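Local structure of D-xylonate dehydratase (Caulobacter crescentus, 5OYN) at residues Leu268-Phe273 against Ala300-Thr305; Ala143-Ala148 against Val294-His299; Ile451-Ile456 against Lys485-Leu490; Ser182-Ala187 against Asn475-Asp480; Pro162-Trp167 against Ala238-Arg243. The protein catalyses the dehydration of D-xylonate to 2-dehydro-3-deoxy-D-arabinonate, and of D-gluconate with similar efficiency, using a [2Fe-2S] cluster and magnesium. All blocks are in the same frame, centred on the assembly; numbering follows the deposited sequence.

From the N terminus, 143-148 opens contact 2, which closes only at 294-299 and joins two helices in the interior. Contact 5 is nested inside that loop. It opens at 162-167 and closes at 238-243, tying the loop after strand 155-159 to the residues leading into helix 241-259. Before it closes, 182-187 opens contact 4, which crosses contacts 5 and 2. Contact 1 ties the start of helix 270-282 to the loop after helix 289-299. It crosses and touches contact 2 and is nested within contact 4. Contact 3 ties the turn before strand 455-460 to the loop before strand 492-494. It crosses and touches contact 4, which joins the N-terminal and C-terminal family regions.

Contact 1 (Leu268-Phe273 against Ala300-Thr305); sequences LTKQAF and AGVEIT
Lys270, Phe273 and Val302 carry a partly buried contact between a helix start and a helix end. Thr269 is the N-cap of helix 270-282, and its OG1 accepts from Ala272 N. A Schellman motif with Gly301 as its C-prime residue ends helix 289-299 on the other side. The chain then runs past the first turn of helix 270-282. Both methyls of Val302 touch the other segment: CG1 is 3.7 Å from Lys270 CB, and CG2 is 3.8 Å from Leu268 O, just before the helix. Beside them, Leu268 CB faces Ala300 CB at 4.2 Å. Phe273 and Ile304 cross at about a right angle, with Ile304 CD1 against Phe273 CB and reaching the ring obliquely. Ile293, Met296 and Ala297 of helix 289-299 also pack on Phe273. Lys270 has CG anti to its backbone N (chi1 166°), and a bend at chi2 carries the chain over Val302 CG1. Its ammonium makes a salt bridge with Asp308 and also donates a hydrogen bond to Glu303 O, 2.8 Å from Lys270 NZ. Two oxygens therefore hold the end of this partly exposed lysine. At Glu303 O the nitrogen lies in the carbonyl plane, with a C=O...N angle of 158°.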
# COMPACT_ATOMS: atom_id res chain seq x y z
N LEU A 268 -3.76 -11.19 33.71
CA LEU A 268 -4.28 -10.02 34.42
C LEU A 268 -4.85 -10.44 35.77
O LEU A 268 -6.06 -10.45 36.01
CB LEU A 268 -5.30 -9.29 33.56
CG LEU A 268 -4.73 -8.96 32.18
CD1 LEU A 268 -5.82 -8.58 31.21
CD2 LEU A 268 -3.71 -7.84 32.30
N THR A 269 -3.92 -10.82 36.64
CA THR A 269 -4.20 -11.02 38.05
C THR A 269 -4.13 -9.68 38.78
O THR A 269 -3.64 -8.68 38.25
CB THR A 269 -3.20 -11.98 38.67
OG1 THR A 269 -1.89 -11.38 38.65
CG2 THR A 269 -3.16 -13.28 37.90
N LYS A 270 -4.61 -9.68 40.02
CA LYS A 270 -4.48 -8.47 40.84
C LYS A 270 -3.03 -8.09 41.02
O LYS A 270 -2.70 -6.90 41.08
CB LYS A 270 -5.17 -8.68 42.18
CG LYS A 270 -4.84 -7.66 43.24
CD LYS A 270 -5.87 -6.54 43.30
CE LYS A 270 -5.62 -5.62 44.51
NZ LYS A 270 -6.87 -4.90 44.96
N GLN A 271 -2.12 -9.07 41.09
CA GLN A 271 -0.71 -8.74 41.28
C GLN A 271 -0.18 -7.97 40.08
O GLN A 271 0.61 -7.02 40.24
CB GLN A 271 0.12 -10.00 41.48
CG GLN A 271 -0.44 -11.02 42.44
CD GLN A 271 0.67 -11.77 43.14
OE1 GLN A 271 1.42 -12.52 42.52
NE2 GLN A 271 0.80 -11.54 44.45
N ALA A 272 -0.59 -8.37 38.87
CA ALA A 272 -0.16 -7.69 37.66
C ALA A 272 -0.63 -6.25 37.66
O ALA A 272 0.13 -5.34 37.32
CB ALA A 272 -0.67 -8.42 36.42
N PHE A 273 -1.89 -6.01 38.04
CA PHE A 273 -2.37 -4.64 38.12
C PHE A 273 -1.60 -3.84 39.16
O PHE A 273 -1.38 -2.64 38.98
CB PHE A 273 -3.87 -4.62 38.41
CG PHE A 273 -4.73 -4.99 37.22
CD1 PHE A 273 -5.06 -4.04 36.26
CD2 PHE A 273 -5.21 -6.28 37.06
CE1 PHE A 273 -5.85 -4.38 35.17
CE2 PHE A 273 -6.01 -6.63 35.97
CZ PHE A 273 -6.32 -5.68 35.02
N ALA A 300 -11.55 -7.78 33.84
CA ALA A 300 -10.93 -9.06 34.12
C ALA A 300 -11.32 -9.59 35.51
O ALA A 300 -10.63 -10.47 36.05
CB ALA A 300 -9.42 -8.95 33.98
N GLY A 301 -12.41 -9.09 36.08
CA GLY A 301 -12.89 -9.59 37.36
C GLY A 301 -11.94 -9.39 38.51
O GLY A 301 -11.80 -10.28 39.37
N VAL A 302 -11.25 -8.25 38.55
CA VAL A 302 -10.35 -7.88 39.63
C VAL A 302 -10.83 -6.54 40.16
O VAL A 302 -11.29 -5.69 39.39
CB VAL A 302 -8.88 -7.80 39.17
CG1 VAL A 302 -8.00 -7.27 40.29
CG2 VAL A 302 -8.40 -9.15 38.72
N GLU A 303 -10.74 -6.37 41.48
CA GLU A 303 -11.25 -5.19 42.16
C GLU A 303 -10.06 -4.35 42.59
O GLU A 303 -9.20 -4.82 43.34
CB GLU A 303 -12.13 -5.60 43.35
CG GLU A 303 -12.78 -4.44 44.12
CD GLU A 303 -13.02 -4.77 45.59
OE1 GLU A 303 -13.60 -3.93 46.31
OE2 GLU A 303 -12.62 -5.88 46.04
N ILE A 304 -9.99 -3.12 42.10
CA ILE A 304 -8.94 -2.20 42.50
C ILE A 304 -9.57 -1.03 43.23
O ILE A 304 -10.41 -0.32 42.67
CB ILE A 304 -8.10 -1.71 41.31
CG1 ILE A 304 -7.38 -2.91 40.70
CG2 ILE A 304 -7.09 -0.68 41.79
CD1 ILE A 304 -6.10 -2.56 40.03
N THR A 305 -9.15 -0.84 44.47
CA THR A 305 -9.78 0.04 45.44
C THR A 305 -8.87 1.22 45.72
O THR A 305 -7.67 1.21 45.42
CB THR A 305 -10.07 -0.74 46.73
OG1 THR A 305 -8.85 -1.24 47.28
CG2 THR A 305 -10.99 -1.91 46.45

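Contact 2 (Ala143-Ala148 against Val294-His299); sequences AGIMAA and VAMARH
Met146 and Met296 meet between two nearly parallel helices in the interior of the N-terminal family region. Helix 141-151 is the helix of a beta-alpha-beta crossover. It links strands 130-135 and 155-159, which are neighbours in the parallel sheet. Helix 289-299 lies along it, with the axes of 143-148 and 294-299 9.1 Å apart at closest approach and 7° from parallel. The interface is made of apolar side chains, two methionines and His299, and all five touching residues are buried. The two methionines cross at about a right angle, Met146 CG lying 3.9 Å from Met296 CG. Met296 then bends at chi3 (61°), which turns its methyl CE onto Ile145. Both branches of Ile145 take part, since Met296 CE touches CG2 and CD1 alike. Met146 SD rests 3.9 Å from the methyl carbon CB of Ala295. The same sulfur is 5.2 Å from the centre of the His299 ring and lies obliquely to it. Tyr116 of helix 109-125 also meets this ring. Leu226 packs on Met296 and Leu228 on Ile145. The Met296 side chain is about 11 Å from that of Asp138, a magnesium ligand. Inside its own helix, His299 ND1 gives a weak hydrogen bond to Ala295 O (3.3 Å), which lies at the ring edge in its plane. Met146 CE reaches the ring obliquely, 3.8 Å from His299 CE1.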
# COMPACT_ATOMS: atom_id res chain seq x y z
N ALA A 143 -9.22 0.32 25.68
CA ALA A 143 -10.29 -0.21 24.83
C ALA A 143 -9.91 -1.56 24.24
O ALA A 143 -10.74 -2.48 24.20
CB ALA A 143 -10.62 0.79 23.72
N GLY A 144 -8.66 -1.71 23.79
CA GLY A 144 -8.25 -2.99 23.22
C GLY A 144 -8.17 -4.08 24.28
O GLY A 144 -8.77 -5.15 24.13
N ILE A 145 -7.44 -3.81 25.36
CA ILE A 145 -7.27 -4.82 26.40
C ILE A 145 -8.60 -5.20 27.03
O ILE A 145 -8.90 -6.38 27.22
CB ILE A 145 -6.25 -4.33 27.45
CG1 ILE A 145 -4.91 -4.09 26.75
CG2 ILE A 145 -6.16 -5.33 28.58
CD1 ILE A 145 -3.84 -3.58 27.64
N MET A 146 -9.44 -4.20 27.35
CA MET A 146 -10.77 -4.50 27.86
C MET A 146 -11.51 -5.50 26.97
O MET A 146 -12.04 -6.51 27.46
CB MET A 146 -11.58 -3.20 27.99
CG MET A 146 -11.18 -2.37 29.18
SD MET A 146 -11.74 -0.66 29.08
CE MET A 146 -13.44 -0.85 28.53
N ALA A 147 -11.52 -5.26 25.66
CA ALA A 147 -12.26 -6.12 24.76
C ALA A 147 -11.65 -7.51 24.67
O ALA A 147 -12.36 -8.52 24.65
CB ALA A 147 -12.34 -5.48 23.37
N ALA A 148 -10.32 -7.59 24.61
CA ALA A 148 -9.69 -8.90 24.51
C ALA A 148 -9.96 -9.75 25.75
O ALA A 148 -10.08 -10.97 25.63
CB ALA A 148 -8.19 -8.76 24.27
N VAL A 294 -8.47 0.74 36.39
CA VAL A 294 -9.62 0.15 37.08
C VAL A 294 -10.54 -0.52 36.08
O VAL A 294 -10.91 -1.69 36.24
CB VAL A 294 -10.37 1.21 37.92
CG1 VAL A 294 -11.75 0.70 38.29
CG2 VAL A 294 -9.59 1.56 39.18
N ALA A 295 -10.91 0.20 35.02
CA ALA A 295 -11.73 -0.35 33.94
C ALA A 295 -11.21 -1.70 33.45
O ALA A 295 -11.97 -2.65 33.29
CB ALA A 295 -11.80 0.65 32.77
N MET A 296 -9.90 -1.79 33.21
CA MET A 296 -9.36 -3.06 32.73
C MET A 296 -9.43 -4.13 33.82
O MET A 296 -9.78 -5.29 33.53
CB MET A 296 -7.92 -2.86 32.26
CG MET A 296 -7.81 -1.83 31.15
SD MET A 296 -6.14 -1.17 30.98
CE MET A 296 -5.33 -2.69 30.60
N ALA A 297 -9.11 -3.76 35.07
CA ALA A 297 -9.22 -4.67 36.20
C ALA A 297 -10.62 -5.25 36.31
O ALA A 297 -10.80 -6.48 36.28
CB ALA A 297 -8.84 -3.94 37.49
N ARG A 298 -11.62 -4.38 36.40
CA ARG A 298 -13.00 -4.82 36.49
C ARG A 298 -13.35 -5.81 35.38
O ARG A 298 -13.88 -6.89 35.64
CB ARG A 298 -13.94 -3.62 36.47
CG ARG A 298 -13.79 -2.74 37.68
CD ARG A 298 -15.02 -1.88 37.87
NE ARG A 298 -16.20 -2.69 38.14
CZ ARG A 298 -17.45 -2.22 38.13
NH1 ARG A 298 -17.68 -0.94 37.85
NH2 ARG A 298 -18.46 -3.04 38.39
N HIS A 299 -13.02 -5.47 34.13
CA HIS A 299 -13.37 -6.34 33.02
C HIS A 299 -12.64 -7.68 33.07
O HIS A 299 -13.07 -8.63 32.41
CB HIS A 299 -13.08 -5.66 31.68
CG HIS A 299 -14.26 -4.92 31.12
ND1 HIS A 299 -14.37 -3.55 31.20
CD2 HIS A 299 -15.38 -5.36 30.50
CE1 HIS A 299 -15.51 -3.17 30.64
NE2 HIS A 299 -16.14 -4.25 30.21

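Contact 3 (Ile451-Ile456 against Lys485-Leu490); sequences IDERCI and KGIMSL
Asp452 O accepts the N-H of Cys455 at 3.1 Å, closing a type I beta turn, and Leu490 CD2 lies 4.1 Å from this oxygen. A second bond stiffens the turn. Asp452 N points almost straight at Cys455 SG, 3.2 Å away, with an N-H...S angle of 179°. Asp452 OD1 adds a weak bond from Arg454 N. The turn leads into strand 455-460 of the mixed sheet. The 485-490 segment leaves helix 480-484 through a Schellman motif at Gly486 and runs toward strand 492-494. Leu490 carries much of the contact, its isobutyl group lying against the turn backbone. Leu490 CD2 is 3.8 Å from Glu453 O, while Leu490 CB lies 4.1 Å from Cys455 O. Leu490 CD1 approaches Ile451 CG2 at 4.3 Å. Glu453 and Ile487 cross at about a right angle. The methyl Ile487 CD1 meets the extended glutamate chain from CB to OE1, closest at Glu453 CG (3.4 Å). Tyr417 of helix 411-417 donates its hydroxyl to Glu453 O and also packs on Leu490. Arg416 lies against both Glu453 and Ile487. The chemistry is thus divided: polar bonds fix the shape of the turn from within and from helix 411-417, while the joining of 451-456 to 485-490 rests on van der Waals packing of the apolar Leu490 and Ile487 against the turn. That packing covers backbone oxygens as well as side chains.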
# COMPACT_ATOMS: atom_id res chain seq x y z
N ILE A 451 -9.92 37.55 42.11
CA ILE A 451 -9.13 36.33 42.30
C ILE A 451 -7.73 36.73 42.74
O ILE A 451 -7.18 37.74 42.29
CB ILE A 451 -9.11 35.51 40.99
CG1 ILE A 451 -10.54 35.32 40.46
CG2 ILE A 451 -8.44 34.16 41.21
CD1 ILE A 451 -10.70 34.19 39.45
N ASP A 452 -7.16 35.95 43.66
CA ASP A 452 -5.79 36.19 44.10
C ASP A 452 -5.15 34.86 44.46
O ASP A 452 -5.75 33.80 44.30
CB ASP A 452 -5.74 37.19 45.27
CG ASP A 452 -6.62 36.77 46.47
OD1 ASP A 452 -6.88 35.56 46.67
OD2 ASP A 452 -7.04 37.68 47.23
N GLU A 453 -3.93 34.93 45.00
CA GLU A 453 -3.10 33.75 45.20
C GLU A 453 -3.71 32.70 46.11
O GLU A 453 -3.24 31.56 46.12
CB GLU A 453 -1.75 34.19 45.74
CG GLU A 453 -1.48 35.65 45.43
CD GLU A 453 -0.24 36.16 46.11
OE1 GLU A 453 0.40 37.09 45.56
OE2 GLU A 453 0.10 35.63 47.19
N ARG A 454 -4.75 33.03 46.88
CA ARG A 454 -5.31 32.08 47.83
C ARG A 454 -6.66 31.52 47.38
O ARG A 454 -7.44 31.05 48.21
CB ARG A 454 -5.42 32.71 49.23
CG ARG A 454 -4.27 33.64 49.60
CD ARG A 454 -2.95 32.90 49.79
NE ARG A 454 -3.12 31.60 50.44
CZ ARG A 454 -2.11 30.80 50.78
NH1 ARG A 454 -0.85 31.17 50.54
NH2 ARG A 454 -2.35 29.62 51.36
N CYS A 455 -6.93 31.54 46.08
CA CYS A 455 -8.12 30.91 45.53
C CYS A 455 -7.80 29.51 45.02
O CYS A 455 -6.64 29.12 44.88
CB CYS A 455 -8.72 31.77 44.41
SG CYS A 455 -8.83 33.54 44.86
N ILE A 456 -8.86 28.74 44.76
CA ILE A 456 -8.74 27.42 44.14
C ILE A 456 -9.79 27.33 43.03
O ILE A 456 -10.99 27.49 43.29
CB ILE A 456 -8.90 26.28 45.17
CG1 ILE A 456 -9.02 24.93 44.46
CG2 ILE A 456 -10.10 26.52 46.10
CD1 ILE A 456 -8.79 23.76 45.36
N LYS A 485 1.90 38.76 37.11
CA LYS A 485 2.67 38.90 38.34
C LYS A 485 3.60 37.72 38.60
O LYS A 485 4.28 37.71 39.63
CB LYS A 485 1.74 39.06 39.55
CG LYS A 485 0.73 40.20 39.45
CD LYS A 485 -0.34 40.04 40.53
CE LYS A 485 -1.25 41.27 40.66
NZ LYS A 485 -2.47 40.98 41.49
N GLY A 486 3.65 36.74 37.69
CA GLY A 486 4.53 35.59 37.85
C GLY A 486 3.94 34.42 38.62
O GLY A 486 4.68 33.49 38.95
N ILE A 487 2.64 34.44 38.91
CA ILE A 487 1.99 33.35 39.63
C ILE A 487 1.49 32.36 38.59
O ILE A 487 0.47 32.58 37.95
CB ILE A 487 0.87 33.87 40.53
CG1 ILE A 487 1.49 34.64 41.70
CG2 ILE A 487 -0.01 32.71 41.02
CD1 ILE A 487 0.51 35.13 42.70
N MET A 488 2.23 31.27 38.42
CA MET A 488 2.03 30.44 37.24
C MET A 488 0.90 29.44 37.40
O MET A 488 0.28 29.04 36.40
CB MET A 488 3.33 29.72 36.89
CG MET A 488 4.44 30.65 36.43
SD MET A 488 3.82 31.96 35.34
CE MET A 488 3.45 31.01 33.87
N SER A 489 0.59 29.02 38.62
CA SER A 489 -0.50 28.08 38.84
C SER A 489 -1.18 28.37 40.16
O SER A 489 -0.54 28.78 41.13
CB SER A 489 0.01 26.64 38.81
OG SER A 489 1.21 26.51 39.56
N LEU A 490 -2.50 28.19 40.18
CA LEU A 490 -3.28 28.10 41.39
C LEU A 490 -3.79 26.68 41.57
O LEU A 490 -3.80 25.89 40.62
CB LEU A 490 -4.46 29.08 41.38
CG LEU A 490 -4.06 30.53 41.09
CD1 LEU A 490 -5.27 31.33 40.61
CD2 LEU A 490 -3.37 31.20 42.30

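Contact 4 (Ser182-Ala187 against Asn475-Asp480); sequences SRRKLA and NMQPPD
Van der Waals packing of the Gln477 amide on the last turn of helix 177-187 makes up most of this contact. The Gln477 chain leaves in the crowded position, with CG between the backbone N and the carbonyl carbon (chi1 69°), and then runs extended to the helix. Gln477 OE1 lies against the helix backbone, 3.3 Å from Arg183 C. It also touches the aliphatic Arg183 CB and Arg184 CG, without a hydrogen bond to the helix. The planes of the amide and the Arg184 guanidinium are 42° apart. Gln477 NE2 touches the Ala187 methyl, 3.7 Å from CB. Asp480 OD1 meets the same methyl at 3.6 Å, so two polar groups cover one alanine. An alanine in place of Gln477 would lose the whole amide and is likely to leave a gap beside Arg183, Arg184 and Ala187.

Charged pairing is made by the arginine ends with partners beyond the two segments. Arg184 NH2 forms a salt bridge with Asp503. Arg183 reaches the second subunit, bridging to Asp31 and to the terminal carboxylate of His600 there. Hydrogen bonds hold the 475-480 loop in place: Tyr440 OH binds Gln477 O, and Asn445 OD1 binds Asp480 N.

The contact joins the N-terminal and C-terminal family regions beside a subunit interface. The Arg183 side chain is about 8 Å from that of Glu472, a magnesium ligand, and about 12 Å from the ion itself.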
# COMPACT_ATOMS: atom_id res chain seq x y z
N SER A 182 1.96 27.36 26.40
CA SER A 182 1.75 28.46 25.48
C SER A 182 0.48 29.23 25.79
O SER A 182 0.39 30.40 25.42
CB SER A 182 1.74 27.97 24.03
OG SER A 182 3.08 27.78 23.58
N ARG A 183 -0.49 28.58 26.44
CA ARG A 183 -1.67 29.30 26.93
C ARG A 183 -1.27 30.37 27.95
O ARG A 183 -1.89 31.44 28.01
CB ARG A 183 -2.68 28.32 27.53
CG ARG A 183 -3.54 27.59 26.50
CD ARG A 183 -4.98 27.39 26.98
NE ARG A 183 -5.24 26.04 27.47
CZ ARG A 183 -6.39 25.37 27.34
NH1 ARG A 183 -7.44 25.91 26.73
NH2 ARG A 183 -6.51 24.15 27.84
N ARG A 184 -0.22 30.11 28.73
CA ARG A 184 0.22 31.05 29.75
C ARG A 184 1.00 32.21 29.15
O ARG A 184 0.84 33.36 29.57
CB ARG A 184 1.05 30.31 30.80
CG ARG A 184 0.26 29.23 31.51
CD ARG A 184 1.04 28.63 32.65
NE ARG A 184 0.86 27.19 32.74
CZ ARG A 184 1.87 26.32 32.73
NH1 ARG A 184 3.12 26.76 32.63
NH2 ARG A 184 1.62 25.01 32.81
N LYS A 185 1.86 31.92 28.17
CA LYS A 185 2.67 32.98 27.58
C LYS A 185 1.85 33.88 26.66
O LYS A 185 2.13 35.07 26.54
CB LYS A 185 3.85 32.37 26.85
CG LYS A 185 4.55 31.29 27.67
CD LYS A 185 6.04 31.26 27.38
CE LYS A 185 6.50 29.85 27.01
NZ LYS A 185 7.29 29.21 28.10
N LEU A 186 0.81 33.33 26.02
CA LEU A 186 -0.07 34.16 25.22
C LEU A 186 -0.90 35.09 26.09
O LEU A 186 -1.19 36.23 25.68
CB LEU A 186 -0.99 33.29 24.36
CG LEU A 186 -1.92 34.04 23.42
CD1 LEU A 186 -1.17 34.51 22.18
CD2 LEU A 186 -3.12 33.18 23.04
N ALA A 187 -1.31 34.63 27.27
CA ALA A 187 -2.02 35.50 28.20
C ALA A 187 -1.08 36.57 28.76
O ALA A 187 -1.42 37.75 28.78
CB ALA A 187 -2.63 34.68 29.33
N ASN A 475 -7.07 21.31 34.12
CA ASN A 475 -5.84 22.09 34.22
C ASN A 475 -6.09 23.57 33.91
O ASN A 475 -5.49 24.13 32.98
CB ASN A 475 -4.73 21.50 33.33
CG ASN A 475 -5.15 21.30 31.87
OD1 ASN A 475 -6.23 20.78 31.58
ND2 ASN A 475 -4.28 21.69 30.95
N MET A 476 -6.97 24.21 34.69
CA MET A 476 -7.28 25.63 34.54
C MET A 476 -6.09 26.49 34.94
O MET A 476 -5.36 26.17 35.88
CB MET A 476 -8.48 26.00 35.40
CG MET A 476 -9.82 25.52 34.85
SD MET A 476 -11.18 25.59 36.05
CE MET A 476 -10.68 24.26 37.14
N GLN A 477 -5.91 27.62 34.23
CA GLN A 477 -4.78 28.50 34.51
C GLN A 477 -5.23 29.76 35.26
O GLN A 477 -6.39 30.17 35.16
CB GLN A 477 -4.04 28.88 33.23
CG GLN A 477 -4.79 29.81 32.28
CD GLN A 477 -3.89 30.35 31.17
OE1 GLN A 477 -2.97 29.65 30.72
NE2 GLN A 477 -4.14 31.58 30.74
N PRO A 478 -4.32 30.40 36.01
CA PRO A 478 -4.66 31.64 36.71
C PRO A 478 -5.19 32.70 35.76
O PRO A 478 -4.92 32.64 34.55
CB PRO A 478 -3.32 32.08 37.32
CG PRO A 478 -2.54 30.83 37.46
CD PRO A 478 -2.95 29.95 36.32
N PRO A 479 -5.93 33.68 36.26
CA PRO A 479 -6.31 34.83 35.43
C PRO A 479 -5.09 35.61 34.99
O PRO A 479 -3.99 35.45 35.53
CB PRO A 479 -7.21 35.67 36.34
CG PRO A 479 -7.65 34.72 37.43
CD PRO A 479 -6.54 33.74 37.60
N ASP A 480 -5.28 36.46 33.98
CA ASP A 480 -4.14 37.11 33.33
C ASP A 480 -3.38 37.98 34.32
O ASP A 480 -2.14 37.95 34.36
CB ASP A 480 -4.60 37.93 32.13
CG ASP A 480 -5.33 37.11 31.08
OD1 ASP A 480 -5.47 35.87 31.26
OD2 ASP A 480 -5.78 37.70 30.07

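Contact 5 (Pro162-Trp167 against Ala238-Arg243); sequences PMLDGW and APYRER
Leu164 reaches from its loop to Pro239 and Tyr240, just before helix 241-259. From CB, the chain turns with CG anti to the carbonyl carbon (chi1 -60°), which brings its branched end nearer the other segment. Leu164 CG lies 3.8 Å from Pro239 CG, and the two side chains slide past each other in opposite directions. Leu164 CD1 is farther from the proline, 4.2 Å from Pro239 CG. Leu164 CD2 meets the Tyr240 ring at its edge, near the ring plane, 3.7 Å from CE1. With a glycine here, Pro239 and the edge of Tyr240 would probably lose their apolar cover from this loop. One backbone bond joins the segments beside this packing: Ala238 N donates to Pro162 O over 2.9 Å, tilted 23° from the carbonyl plane. The side chain of Pro162 is about 8 Å from the [2Fe-2S] cluster. Tyr240 OH is held by Glu330 of helix 329-335, which also packs on Leu164. Across the subunit interface, Leu164 and Pro239 each pack on their own counterparts in the third subunit. The contact thus places the loop after strand 155-159 against the residues leading into helix 241-259, with helix 329-335 alongside.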
# COMPACT_ATOMS: atom_id res chain seq x y z
N PRO A 162 5.93 6.74 20.70
CA PRO A 162 5.78 8.19 20.61
C PRO A 162 6.48 8.77 19.38
O PRO A 162 7.28 8.12 18.71
CB PRO A 162 6.44 8.68 21.90
CG PRO A 162 7.54 7.70 22.09
CD PRO A 162 6.98 6.36 21.66
N MET A 163 6.17 10.04 19.10
CA MET A 163 6.85 10.78 18.06
C MET A 163 8.29 11.08 18.47
O MET A 163 8.70 10.87 19.61
CB MET A 163 6.13 12.10 17.78
CG MET A 163 4.84 11.94 17.03
SD MET A 163 3.90 13.47 16.99
CE MET A 163 3.81 13.91 18.72
N LEU A 164 9.07 11.58 17.51
CA LEU A 164 10.43 12.01 17.80
C LEU A 164 10.40 13.28 18.65
O LEU A 164 9.36 13.91 18.83
CB LEU A 164 11.20 12.24 16.50
CG LEU A 164 11.33 11.03 15.59
CD1 LEU A 164 11.96 11.43 14.25
CD2 LEU A 164 12.15 9.94 16.28
N ASP A 165 11.57 13.66 19.18
CA ASP A 165 11.66 14.90 19.96
C ASP A 165 11.30 16.09 19.08
O ASP A 165 11.67 16.15 17.91
CB ASP A 165 13.08 15.12 20.50
CG ASP A 165 13.57 14.02 21.43
OD1 ASP A 165 12.74 13.25 21.99
OD2 ASP A 165 14.81 13.96 21.61
N GLY A 166 10.58 17.04 19.65
CA GLY A 166 10.26 18.28 18.96
C GLY A 166 11.15 19.39 19.50
O GLY A 166 11.48 19.42 20.68
N TRP A 167 11.53 20.31 18.60
CA TRP A 167 12.43 21.40 18.95
C TRP A 167 11.90 22.72 18.39
O TRP A 167 11.36 22.76 17.29
CB TRP A 167 13.82 21.16 18.42
CG TRP A 167 14.52 19.98 19.02
CD1 TRP A 167 14.44 18.69 18.60
CD2 TRP A 167 15.42 20.00 20.12
NE1 TRP A 167 15.25 17.89 19.38
CE2 TRP A 167 15.86 18.68 20.32
CE3 TRP A 167 15.90 21.00 20.95
CZ2 TRP A 167 16.74 18.34 21.33
CZ3 TRP A 167 16.78 20.66 21.95
CH2 TRP A 167 17.19 19.34 22.13
N ALA A 238 7.90 5.62 17.38
CA ALA A 238 7.29 5.06 16.17
C ALA A 238 8.19 4.99 14.93
O ALA A 238 8.12 3.97 14.22
CB ALA A 238 6.01 5.86 15.86
N PRO A 239 9.03 5.98 14.59
CA PRO A 239 9.83 5.85 13.37
C PRO A 239 11.15 5.10 13.49
O PRO A 239 11.82 4.96 12.47
CB PRO A 239 10.08 7.31 12.95
CG PRO A 239 9.35 8.17 13.95
CD PRO A 239 9.09 7.34 15.14
N TYR A 240 11.55 4.61 14.67
CA TYR A 240 12.76 3.79 14.75
C TYR A 240 12.52 2.43 14.10
O TYR A 240 11.41 1.89 14.12
CB TYR A 240 13.18 3.54 16.20
CG TYR A 240 13.85 4.67 16.92
CD1 TYR A 240 13.64 5.99 16.55
CD2 TYR A 240 14.68 4.42 18.01
CE1 TYR A 240 14.22 7.04 17.24
CE2 TYR A 240 15.27 5.45 18.72
CZ TYR A 240 15.04 6.77 18.32
OH TYR A 240 15.64 7.81 19.02
N ARG A 241 13.57 1.85 13.53
CA ARG A 241 13.35 0.54 12.94
C ARG A 241 13.14 -0.51 14.03
O ARG A 241 12.48 -1.52 13.78
CB ARG A 241 14.50 0.14 11.99
CG ARG A 241 15.88 0.21 12.57
CD ARG A 241 16.45 -1.16 12.93
NE ARG A 241 17.82 -0.97 13.40
CZ ARG A 241 18.27 -1.22 14.63
NH1 ARG A 241 17.48 -1.73 15.56
NH2 ARG A 241 19.53 -0.96 14.93
N GLU A 242 13.68 -0.26 15.23
CA GLU A 242 13.40 -1.08 16.40
C GLU A 242 11.91 -1.38 16.50
O GLU A 242 11.52 -2.50 16.82
CB GLU A 242 13.85 -0.39 17.68
CG GLU A 242 15.22 -0.76 18.20
CD GLU A 242 15.60 0.05 19.44
OE1 GLU A 242 16.30 1.08 19.30
OE2 GLU A 242 15.18 -0.33 20.57
N ARG A 243 11.07 -0.38 16.20
CA ARG A 243 9.63 -0.57 16.29
C ARG A 243 9.14 -1.61 15.30
O ARG A 243 8.28 -2.43 15.62
CB ARG A 243 8.92 0.76 16.06
CG ARG A 243 7.46 0.60 15.82
CD ARG A 243 6.74 0.02 17.03
NE ARG A 243 6.88 0.86 18.21
CZ ARG A 243 6.77 0.42 19.46
NH1 ARG A 243 6.49 -0.86 19.69
NH2 ARG A 243 6.92 1.25 20.48